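Local coordinates for protein agglutinin (Rhizoctonia solani, PDB 4G9N) that binds N-acetylgalactosamine through a ricin-type beta-trefoil fold and, as an agglutinin, probably cross-links cells through their surface glycans, at residues V20-R25 against D43-R48. Sequence-based numbering, arbitrary orientation.
With NGA (2-acetamido-2-deoxy-beta-D-galactopyranose), chain E.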
loop_
_atom_site.group_PDB
_atom_site.type_symbol
_atom_site.label_atom_id
_atom_site.label_comp_id
_atom_site.label_asym_id
_atom_site.label_seq_id
_atom_site.Cartn_x
_atom_site.Cartn_y
_atom_site.Cartn_z
ATOM N N VAL B 20 7.457 -7.272 17.381
ATOM C CA VAL B 20 7.760 -6.111 16.542
ATOM C C VAL B 20 9.087 -6.226 15.799
ATOM O O VAL B 20 9.955 -7.021 16.169
ATOM C CB VAL B 20 7.733 -4.798 17.355
ATOM C CG1 VAL B 20 6.409 -4.671 18.158
ATOM C CG2 VAL B 20 8.941 -4.713 18.267
ATOM N N LEU B 21 9.239 -5.439 14.742
ATOM C CA LEU B 21 10.461 -5.492 13.944
ATOM C C LEU B 21 11.615 -4.904 14.754
ATOM O O LEU B 21 11.541 -3.765 15.226
ATOM C CB LEU B 21 10.284 -4.719 12.637
ATOM C CG LEU B 21 11.336 -4.961 11.555
ATOM C CD1 LEU B 21 11.096 -6.316 10.895
ATOM C CD2 LEU B 21 11.333 -3.838 10.514
ATOM N N ASP B 22 12.687 -5.673 14.892
ATOM C CA ASP B 22 13.724 -5.385 15.877
ATOM C C ASP B 22 15.122 -5.500 15.243
ATOM O O ASP B 22 15.458 -6.515 14.622
ATOM C CB ASP B 22 13.546 -6.366 17.053
ATOM C CG ASP B 22 14.655 -6.258 18.118
ATOM O OD1 ASP B 22 15.814 -6.631 17.824
ATOM O OD2 ASP B 22 14.351 -5.850 19.268
ATOM N N LEU B 23 15.928 -4.452 15.364
ATOM C CA LEU B 23 17.327 -4.544 14.935
ATOM C C LEU B 23 18.194 -5.066 16.081
ATOM O O LEU B 23 18.325 -4.410 17.113
ATOM C CB LEU B 23 17.865 -3.200 14.442
ATOM C CG LEU B 23 19.315 -3.216 13.923
ATOM C CD1 LEU B 23 19.484 -4.059 12.672
ATOM C CD2 LEU B 23 19.825 -1.815 13.684
ATOM N N TRP B 24 18.771 -6.251 15.892
ATOM C CA TRP B 24 19.636 -6.887 16.896
ATOM C C TRP B 24 20.591 -5.916 17.628
ATOM O O TRP B 24 21.527 -5.368 17.035
ATOM C CB TRP B 24 20.415 -8.030 16.247
ATOM C CG TRP B 24 21.071 -8.949 17.220
ATOM C CD1 TRP B 24 20.505 -10.021 17.852
ATOM C CD2 TRP B 24 22.432 -8.885 17.670
ATOM N NE1 TRP B 24 21.430 -10.625 18.669
ATOM C CE2 TRP B 24 22.620 -9.948 18.576
ATOM C CE3 TRP B 24 23.506 -8.036 17.392
ATOM C CZ2 TRP B 24 23.842 -10.181 19.211
ATOM C CZ3 TRP B 24 24.719 -8.267 18.024
ATOM C CH2 TRP B 24 24.877 -9.333 18.919
ATOM N N ARG B 25 20.306 -5.706 18.915
ATOM C CA ARG B 25 21.032 -4.776 19.803
ATOM C C ARG B 25 21.196 -3.339 19.266
ATOM O O ARG B 25 22.019 -2.572 19.764
ATOM C CB ARG B 25 22.377 -5.374 20.286
ATOM C CG ARG B 25 22.301 -6.877 20.613
ATOM C CD ARG B 25 23.024 -7.305 21.897
ATOM N NE ARG B 25 24.466 -7.460 21.737
ATOM C CZ ARG B 25 25.178 -8.538 22.076
ATOM N NH1 ARG B 25 24.610 -9.622 22.601
ATOM N NH2 ARG B 25 26.488 -8.529 21.871
ATOM N N ASP B 43 14.541 2.498 20.839
ATOM C CA ASP B 43 14.841 3.048 19.517
ATOM C C ASP B 43 15.238 1.998 18.483
ATOM O O ASP B 43 14.996 2.182 17.292
ATOM C CB ASP B 43 15.920 4.127 19.595
ATOM C CG ASP B 43 15.397 5.438 20.149
ATOM O OD1 ASP B 43 14.168 5.587 20.255
ATOM O OD2 ASP B 43 16.216 6.326 20.468
ATOM N N ASN B 44 15.849 0.902 18.921
ATOM C CA ASN B 44 16.156 -0.186 17.989
ATOM C C ASN B 44 14.910 -0.909 17.491
ATOM O O ASN B 44 15.006 -1.794 16.637
ATOM C CB ASN B 44 17.145 -1.189 18.585
ATOM C CG ASN B 44 16.515 -2.079 19.622
ATOM O OD1 ASN B 44 15.861 -1.605 20.550
ATOM N ND2 ASN B 44 16.706 -3.381 19.473
ATOM N N GLN B 45 13.751 -0.532 18.031
ATOM C CA GLN B 45 12.464 -1.067 17.573
ATOM C C GLN B 45 11.605 0.011 16.895
ATOM O O GLN B 45 10.404 -0.172 16.665
ATOM C CB GLN B 45 11.714 -1.745 18.728
ATOM C CG GLN B 45 12.426 -2.987 19.268
ATOM C CD GLN B 45 11.623 -3.719 20.335
ATOM O OE1 GLN B 45 10.694 -3.165 20.914
ATOM N NE2 GLN B 45 11.980 -4.977 20.592
ATOM N N LYS B 46 12.239 1.130 16.571
ATOM C CA LYS B 46 11.584 2.212 15.845
ATOM C C LYS B 46 12.191 2.353 14.452
ATOM O O LYS B 46 13.401 2.197 14.279
ATOM C CB LYS B 46 11.711 3.527 16.621
ATOM C CG LYS B 46 11.032 3.484 17.989
ATOM C CD LYS B 46 11.220 4.798 18.734
ATOM C CE LYS B 46 10.427 4.791 20.037
ATOM N NZ LYS B 46 10.437 6.108 20.741
ATOM N N TRP B 47 11.347 2.655 13.465
ATOM C CA TRP B 47 11.765 2.668 12.074
ATOM C C TRP B 47 11.216 3.887 11.370
ATOM O O TRP B 47 10.035 4.181 11.484
ATOM C CB TRP B 47 11.283 1.396 11.363
ATOM C CG TRP B 47 11.782 0.166 12.028
ATOM C CD1 TRP B 47 11.192 -0.508 13.046
ATOM C CD2 TRP B 47 13.008 -0.515 11.750
ATOM N NE1 TRP B 47 11.962 -1.575 13.416
ATOM C CE2 TRP B 47 13.087 -1.602 12.636
ATOM C CE3 TRP B 47 14.048 -0.311 10.834
ATOM C CZ2 TRP B 47 14.156 -2.488 12.638
ATOM C CZ3 TRP B 47 15.111 -1.194 10.836
ATOM C CH2 TRP B 47 15.155 -2.272 11.732
ATOM N N ARG B 48 12.074 4.595 10.643
ATOM C CA ARG B 48 11.645 5.780 9.904
ATOM C C ARG B 48 11.220 5.413 8.488
ATOM O O ARG B 48 12.006 4.853 7.737
ATOM C CB ARG B 48 12.756 6.836 9.856
ATOM C CG ARG B 48 13.418 7.094 11.191
ATOM C CD ARG B 48 14.109 8.440 11.211
ATOM N NE ARG B 48 14.649 8.763 12.534
ATOM C CZ ARG B 48 15.931 8.631 12.860
ATOM N NH1 ARG B 48 16.803 8.190 11.954
ATOM N NH2 ARG B 48 16.345 8.936 14.084
HETATM C C1 NGA E . 18.908 -6.104 23.090
HETATM C C2 NGA E . 17.824 -5.255 22.437
HETATM C C3 NGA E . 16.736 -6.158 21.888
HETATM C C4 NGA E . 17.355 -7.168 20.923
HETATM C C5 NGA E . 18.466 -7.928 21.637
HETATM C C6 NGA E . 19.222 -8.835 20.680
HETATM C C7 NGA E . 17.479 -3.060 23.391
HETATM C C8 NGA E . 16.696 -2.250 24.388
HETATM N N2 NGA E . 17.265 -4.367 23.429
HETATM O O1 NGA E . 19.955 -5.264 23.525
HETATM O O3 NGA E . 15.734 -5.372 21.285
HETATM O O4 NGA E . 17.874 -6.552 19.762
HETATM O O5 NGA E . 19.418 -7.040 22.171
HETATM O O6 NGA E . 18.357 -9.785 20.104
HETATM O O7 NGA E . 18.259 -2.536 22.590
HETATM O O HOH W 1 9.088 -2.215 15.341
#
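Asp22 and Gln45 meet at the sugar site of a ricin-type beta-trefoil lectin, whose Gln45 and Trp47 are the Gln and Trp of the QxW motif, with Asn44 just before it. Gln45 NE2, with the partner lying in its amide plane, donates to the anti lone pair of Asp22 OD2 at 2.9 Å, which leaves the carboxylate, 77° from that amide plane, aimed at N-acetylgalactosamine. Its two oxygens take the sugar's O3 and O4 hydroxyls, a pairing that suits an aspartate, while Gln35 also holds OD1. Asn44 bonds through both backbone and side chain: its O receives Leu23 N at 3.1 Å, and its ND2 gives one straight bond to Leu23 O (3.0 Å, 179°). Asn44 ND2 gives a second to sugar O3 at 2.9 Å. A chi1 of 74° sets this amide between the backbone N and carbonyl carbon, where one NH2 can serve strand and ligand together. Arg25 N adds a backbone bond to O4, and the face of Trp24 receives the sugar's C6. Deeper in, Trp47 NE1 donates to Leu21 O at 2.9 Å, from above the carbonyl plane; a water joins that same oxygen to Gln45 O. The indole thus buries its one polar group satisfied and presents carbon to Leu21 and Leu23. Leu23 CB touches Trp47 CH2 at 3.9 Å, and Val20 CG2 lies 3.5 Å from Gln45 CD. Leu21 CD2 makes a CH-pi contact over the Trp47 face, 3.8 Å from the five-membered-ring centroid.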